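Side-chain contacts in LRA-12 (Uncultured bacterium, PDB 5AEB), which probably hydrolyses beta-lactam antibiotics, carbapenems among them, as a class B3 metallo-beta-lactamase with two zinc ions: residues G242-P245 with K246-M249; S257-K260 with L261-Y265. All coordinates share one frame; numbering follows the deposited sequence.

Interaction 1: residues G242-P245 with K246-M249; sequences GYNP and KSFM. With SO4 (sulfate ion), chain E.
Ser247 lays its hydroxymethyl group against the side-chain amide of Asn244, with CB of Ser247 3.8 Å from ND2 of Asn244. These side chains pass without bonding; the polar grip is on the backbone. OG of Ser247 gives a short bond of 2.7 Å to Asn244 O, approaching in the carbonyl plane. The Ser247 N-H reaches the same oxygen at 3.3 Å from above that plane, 48° out of it, so two donors share one acceptor. A chi1 of 41° sets OG between backbone N and carbonyl carbon, turning it back to Asn244 O, the carbonyl just before the 3-10 segment. One residue on, Phe248 N bonds Pro245 O at 3.1 Å, while the Phe248 ring brings its edge to this oxygen. CD of Pro245 stands 3.6 Å above the Tyr243 ring plane, over its centre. At the start of residues 242-245, Gly242 N bonds sulfate O4 at 2.9 Å; Gly240 N and His237 NE2 also hold this ion, probably acquired from the crystallisation liquor. Pro245 and Phe248 face inward, together touching strand 24-27 of one sheet and strand 222-225 of the other, and Pro245 also meets Tyr179 on strand 178-184.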
ATOM      1  N   GLY A 242      16.031  12.650  11.307  1.00 48.33           N
ATOM      2  CA  GLY A 242      16.243  13.581  10.214  1.00 48.42           C
ATOM      3  C   GLY A 242      16.295  12.834   8.897  1.00 45.61           C
ATOM      4  O   GLY A 242      16.153  11.605   8.856  1.00 46.33           O
ATOM      5  N   TYR A 243      16.499  13.584   7.819  1.00 43.53           N
ATOM      6  CA  TYR A 243      16.515  13.061   6.458  1.00 40.01           C
ATOM      7  C   TYR A 243      17.669  12.078   6.179  1.00 38.97           C
ATOM      8  O   TYR A 243      18.833  12.428   6.306  1.00 38.78           O
ATOM      9  CB  TYR A 243      16.561  14.237   5.485  1.00 38.88           C
ATOM     10  CG  TYR A 243      16.332  13.860   4.049  1.00 37.02           C
ATOM     11  CD1 TYR A 243      15.167  13.217   3.669  1.00 35.33           C
ATOM     12  CD2 TYR A 243      17.277  14.169   3.065  1.00 36.67           C
ATOM     13  CE1 TYR A 243      14.942  12.876   2.355  1.00 34.31           C
ATOM     14  CE2 TYR A 243      17.067  13.826   1.740  1.00 35.95           C
ATOM     15  CZ  TYR A 243      15.887  13.181   1.398  1.00 34.53           C
ATOM     16  OH  TYR A 243      15.633  12.834   0.109  1.00 33.94           O
ATOM     17  N   ASN A 244      17.332  10.845   5.801  1.00 37.17           N
ATOM     18  CA  ASN A 244      18.339   9.857   5.433  1.00 36.13           C
ATOM     19  C   ASN A 244      17.817   8.768   4.501  1.00 34.35           C
ATOM     20  O   ASN A 244      17.551   7.657   4.963  1.00 33.23           O
ATOM     21  CB  ASN A 244      18.930   9.184   6.672  1.00 37.48           C
ATOM     22  CG  ASN A 244      20.222   8.422   6.364  1.00 38.61           C
ATOM     23  OD1 ASN A 244      20.887   8.664   5.343  1.00 38.89           O
ATOM     24  ND2 ASN A 244      20.592   7.509   7.257  1.00 39.12           N
ATOM     25  N   PRO A 245      17.704   9.074   3.190  1.00 33.50           N
ATOM     26  CA  PRO A 245      17.231   8.106   2.176  1.00 32.20           C
ATOM     27  C   PRO A 245      18.019   6.790   2.176  1.00 31.91           C
ATOM     28  O   PRO A 245      17.468   5.708   1.857  1.00 30.87           O
ATOM     29  CB  PRO A 245      17.466   8.823   0.843  1.00 32.45           C
ATOM     30  CG  PRO A 245      17.739  10.247   1.165  1.00 33.76           C
ATOM     31  CD  PRO A 245      18.076  10.384   2.612  1.00 33.85           C
ATOM     32  N   LYS A 246      19.299   6.864   2.528  1.00 32.07           N
ATOM     33  CA  LYS A 246      20.159   5.677   2.406  1.00 31.76           C
ATOM     34  C   LYS A 246      19.801   4.528   3.364  1.00 30.63           C
ATOM     35  O   LYS A 246      20.020   3.354   3.031  1.00 29.42           O
ATOM     36  CB  LYS A 246      21.643   6.064   2.428  1.00 33.29           C
ATOM     37  CG  LYS A 246      22.010   6.871   1.174  1.00 34.91           C
ATOM     38  CD  LYS A 246      23.370   7.515   1.271  1.00 36.36           C
ATOM     39  CE  LYS A 246      23.637   8.398   0.067  1.00 37.89           C
ATOM     40  NZ  LYS A 246      25.053   8.895   0.152  1.00 40.41           N
ATOM     41  N   SER A 247      19.181   4.851   4.502  1.00 30.14           N
ATOM     42  CA  SER A 247      18.779   3.813   5.441  1.00 29.49           C
ATOM     43  C   SER A 247      17.652   2.923   4.904  1.00 28.01           C
ATOM     44  O   SER A 247      17.383   1.839   5.453  1.00 27.59           O
ATOM     45  CB  SER A 247      18.466   4.378   6.821  1.00 30.96           C
ATOM     46  OG  SER A 247      17.746   5.587   6.729  1.00 33.18           O
ATOM     47  N   PHE A 248      17.058   3.345   3.788  1.00 26.44           N
ATOM     48  CA  PHE A 248      16.004   2.590   3.130  1.00 25.09           C
ATOM     49  C   PHE A 248      16.479   1.815   1.896  1.00 24.46           C
ATOM     50  O   PHE A 248      15.694   1.137   1.231  1.00 23.87           O
ATOM     51  CB  PHE A 248      14.806   3.516   2.837  1.00 24.54           C
ATOM     52  CG  PHE A 248      14.131   4.010   4.082  1.00 24.65           C
ATOM     53  CD1 PHE A 248      13.242   3.196   4.775  1.00 24.26           C
ATOM     54  CD2 PHE A 248      14.420   5.272   4.593  1.00 25.35           C
ATOM     55  CE1 PHE A 248      12.643   3.653   5.940  1.00 24.74           C
ATOM     56  CE2 PHE A 248      13.820   5.735   5.744  1.00 25.48           C
ATOM     57  CZ  PHE A 248      12.945   4.920   6.431  1.00 25.50           C
ATOM     58  N   MET A 249      17.778   1.913   1.611  1.00 24.67           N
ATOM     59  CA  MET A 249      18.399   1.114   0.578  1.00 24.34           C
ATOM     60  C   MET A 249      18.715  -0.257   1.186  1.00 23.88           C
ATOM     61  O   MET A 249      19.529  -0.361   2.112  1.00 24.36           O
ATOM     62  CB  MET A 249      19.632   1.815   0.023  1.00 25.05           C
ATOM     63  CG  MET A 249      19.329   3.096  -0.774  1.00 25.85           C
ATOM     64  SD  MET A 249      20.872   3.859  -1.413  1.00 27.14           S
ATOM     65  CE  MET A 249      20.144   5.326  -2.148  1.00 28.07           C
TER
HETATM   66  S   SO4 E1309      12.548  12.802  11.465  1.00 71.03           S
HETATM   67  O1  SO4 E1309      13.348  11.856  10.639  1.00 66.39           O
HETATM   68  O2  SO4 E1309      11.753  12.049  12.481  1.00 59.84           O
HETATM   69  O3  SO4 E1309      11.660  13.580  10.560  1.00 67.85           O
HETATM   70  O4  SO4 E1309      13.468  13.765  12.128  1.00 72.12           O

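Interaction 2: residues S257-K260 with L261-Y265; sequences SLDK and LQKEY
The Asp259 carboxylate is met from above its plane by Lys263: NZ lies 3.0 Å from OD1 of Asp259, 35° out of the plane, in a hydrogen-bonded salt bridge between positions i and i+4. Of the other flat groups, the Tyr265 ring has Gln262 O at its edge, in plane, and turns away toward helix 204-216. The Gln262 amide likewise leads away from the first segment, and its NE2 is hydrogen-bonded to Glu266 OE2 one turn on. Lys263 reaches its partner by folding rather than stretching: chi1 of -58° sets CG beside the backbone N, 3.4 Å from Asp259 O, and bends at chi2 and chi4 then carry NZ to the carboxylate. In the main chain, Lys263 N bonds Asp259 O at 3.0 Å with an N-H...O angle of 166°, so Asp259 and Lys263 are joined through both main chain and side chain. The preceding alpha-helical bond is shorter, 2.7 Å from Gln262 N to Leu258 O. Round the helix, Leu261 leans back over the previous turn. Its CG comes within 3.2 Å of Ser257 O, and within this stretch its CD1 lies near OG of Ser257 (4.1 Å) and CD2 of Leu258 (4.4 Å). Asp259 and Lys263 carry their charges on the exposed flank of the helix, whereas Ser257 and Leu258 pack on Met186 and Leu261 on Pro187 and Thr188, in the loop after strand 178-184, and Gln262 and Tyr265 lie against helix 204-216.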
ATOM      1  N   SER A 257      12.960 -11.269   2.095  1.00 24.62           N
ATOM      2  CA  SER A 257      11.539 -11.283   2.268  1.00 24.66           C
ATOM      3  C   SER A 257      10.857 -12.087   1.135  1.00 24.29           C
ATOM      4  O   SER A 257       9.959 -12.903   1.396  1.00 24.16           O
ATOM      5  CB  SER A 257      11.033  -9.846   2.356  1.00 25.01           C
ATOM      6  OG  SER A 257       9.643  -9.820   2.406  1.00 26.38           O
ATOM      7  N   LEU A 258      11.296 -11.900  -0.108  1.00 23.93           N
ATOM      8  CA  LEU A 258      10.669 -12.632  -1.202  1.00 24.41           C
ATOM      9  C   LEU A 258      10.997 -14.140  -1.169  1.00 25.75           C
ATOM     10  O   LEU A 258      10.183 -14.970  -1.591  1.00 25.96           O
ATOM     11  CB  LEU A 258      11.020 -12.033  -2.563  1.00 24.65           C
ATOM     12  CG  LEU A 258      10.421 -10.668  -2.916  1.00 24.75           C
ATOM     13  CD1 LEU A 258      10.957 -10.226  -4.263  1.00 26.00           C
ATOM     14  CD2 LEU A 258       8.892 -10.662  -2.909  1.00 25.09           C
ATOM     15  N   ASP A 259      12.209 -14.473  -0.710  1.00 27.15           N
ATOM     16  CA  ASP A 259      12.621 -15.846  -0.476  1.00 29.10           C
ATOM     17  C   ASP A 259      11.630 -16.520   0.477  1.00 28.86           C
ATOM     18  O   ASP A 259      11.048 -17.541   0.132  1.00 29.07           O
ATOM     19  CB  ASP A 259      14.021 -15.850   0.142  1.00 31.49           C
ATOM     20  CG  ASP A 259      14.756 -17.135  -0.087  1.00 35.11           C
ATOM     21  OD1 ASP A 259      14.182 -18.097  -0.642  1.00 36.73           O
ATOM     22  OD2 ASP A 259      15.941 -17.189   0.288  1.00 38.24           O
ATOM     23  N   LYS A 260      11.444 -15.928   1.661  1.00 28.69           N
ATOM     24  CA  LYS A 260      10.466 -16.393   2.651  1.00 29.54           C
ATOM     25  C   LYS A 260       9.060 -16.531   2.059  1.00 28.56           C
ATOM     26  O   LYS A 260       8.389 -17.537   2.254  1.00 29.40           O
ATOM     27  CB  LYS A 260      10.429 -15.451   3.828  1.00 30.82           C
ATOM     28  CG  LYS A 260      11.545 -15.726   4.826  1.00 34.55           C
ATOM     29  CD  LYS A 260      12.097 -14.454   5.463  1.00 36.55           C
ATOM     30  CE  LYS A 260      11.081 -13.789   6.400  1.00 39.27           C
ATOM     31  NZ  LYS A 260      11.232 -12.305   6.471  1.00 39.85           N
ATOM     32  N   LEU A 261       8.635 -15.543   1.284  1.00 26.60           N
ATOM     33  CA  LEU A 261       7.307 -15.596   0.733  1.00 26.35           C
ATOM     34  C   LEU A 261       7.200 -16.660  -0.379  1.00 26.84           C
ATOM     35  O   LEU A 261       6.135 -17.236  -0.590  1.00 27.05           O
ATOM     36  CB  LEU A 261       6.860 -14.209   0.271  1.00 25.01           C
ATOM     37  CG  LEU A 261       6.808 -13.107   1.344  1.00 24.94           C
ATOM     38  CD1 LEU A 261       6.559 -11.793   0.651  1.00 24.48           C
ATOM     39  CD2 LEU A 261       5.765 -13.353   2.436  1.00 25.72           C
ATOM     40  N   GLN A 262       8.306 -16.907  -1.066  1.00 27.72           N
ATOM     41  CA  GLN A 262       8.411 -17.979  -2.060  1.00 30.27           C
ATOM     42  C   GLN A 262       8.208 -19.366  -1.409  1.00 32.05           C
ATOM     43  O   GLN A 262       7.398 -20.156  -1.896  1.00 32.47           O
ATOM     44  CB  GLN A 262       9.753 -17.891  -2.782  1.00 31.38           C
ATOM     45  CG  GLN A 262      10.141 -19.111  -3.606  1.00 34.38           C
ATOM     46  CD  GLN A 262       9.294 -19.247  -4.856  1.00 35.75           C
ATOM     47  OE1 GLN A 262       8.979 -18.257  -5.523  1.00 35.49           O
ATOM     48  NE2 GLN A 262       8.897 -20.474  -5.166  1.00 37.77           N
ATOM     49  N   LYS A 263       8.927 -19.633  -0.308  1.00 33.72           N
ATOM     50  CA  LYS A 263       8.766 -20.872   0.476  1.00 35.74           C
ATOM     51  C   LYS A 263       7.324 -21.044   0.971  1.00 36.00           C
ATOM     52  O   LYS A 263       6.794 -22.164   1.019  1.00 36.60           O
ATOM     53  CB  LYS A 263       9.717 -20.895   1.671  1.00 37.31           C
ATOM     54  CG  LYS A 263      11.201 -20.766   1.316  1.00 39.57           C
ATOM     55  CD  LYS A 263      11.582 -21.675   0.149  1.00 42.27           C
ATOM     56  CE  LYS A 263      12.735 -21.124  -0.668  1.00 43.32           C
ATOM     57  NZ  LYS A 263      13.982 -21.027   0.141  1.00 45.90           N
ATOM     58  N   GLU A 264       6.713 -19.921   1.362  1.00 34.90           N
ATOM     59  CA  GLU A 264       5.345 -19.887   1.809  1.00 34.77           C
ATOM     60  C   GLU A 264       4.404 -20.304   0.669  1.00 34.08           C
ATOM     61  O   GLU A 264       3.513 -21.133   0.864  1.00 34.58           O
ATOM     62  CB  GLU A 264       5.011 -18.494   2.324  1.00 36.24           C
ATOM     63  CG  GLU A 264       3.678 -18.395   3.025  1.00 39.55           C
ATOM     64  CD  GLU A 264       3.635 -19.239   4.267  1.00 43.27           C
ATOM     65  OE1 GLU A 264       3.606 -20.477   4.152  1.00 45.72           O
ATOM     66  OE2 GLU A 264       3.638 -18.666   5.368  1.00 47.73           O
ATOM     67  N   TYR A 265       4.609 -19.721  -0.512  1.00 32.67           N
ATOM     68  CA  TYR A 265       3.879 -20.071  -1.718  1.00 32.38           C
ATOM     69  C   TYR A 265       3.951 -21.579  -2.021  1.00 34.58           C
ATOM     70  O   TYR A 265       2.939 -22.182  -2.373  1.00 34.92           O
ATOM     71  CB  TYR A 265       4.400 -19.248  -2.898  1.00 31.74           C
ATOM     72  CG  TYR A 265       4.099 -19.804  -4.277  1.00 33.14           C
ATOM     73  CD1 TYR A 265       2.828 -19.713  -4.821  1.00 33.56           C
ATOM     74  CD2 TYR A 265       5.091 -20.415  -5.038  1.00 34.96           C
ATOM     75  CE1 TYR A 265       2.551 -20.203  -6.078  1.00 35.78           C
ATOM     76  CE2 TYR A 265       4.818 -20.912  -6.301  1.00 37.14           C
ATOM     77  CZ  TYR A 265       3.542 -20.805  -6.804  1.00 37.70           C
ATOM     78  OH  TYR A 265       3.256 -21.287  -8.051  1.00 40.66           O
TER

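In the fold
Interaction 1 precedes interaction 2 along the chain, the first in the loop after helix 233-236 and the second on helix 251-267, the last helix of the chain. Their centres lie 26 Å apart and their nearest atoms about 12 Å, without touching. Both rest on the strand 178-184 region: residues 242-249 meet the strand itself, residues 257-265 the loop that follows it. Interaction 1 lies away from the zinc ions and links the two sheets of the metallo-beta-lactamase sandwich near their outer strands. Interaction 2 is nearer the metal centre, with the Leu261 side chain about 8 Å from that of the zinc ligand His161.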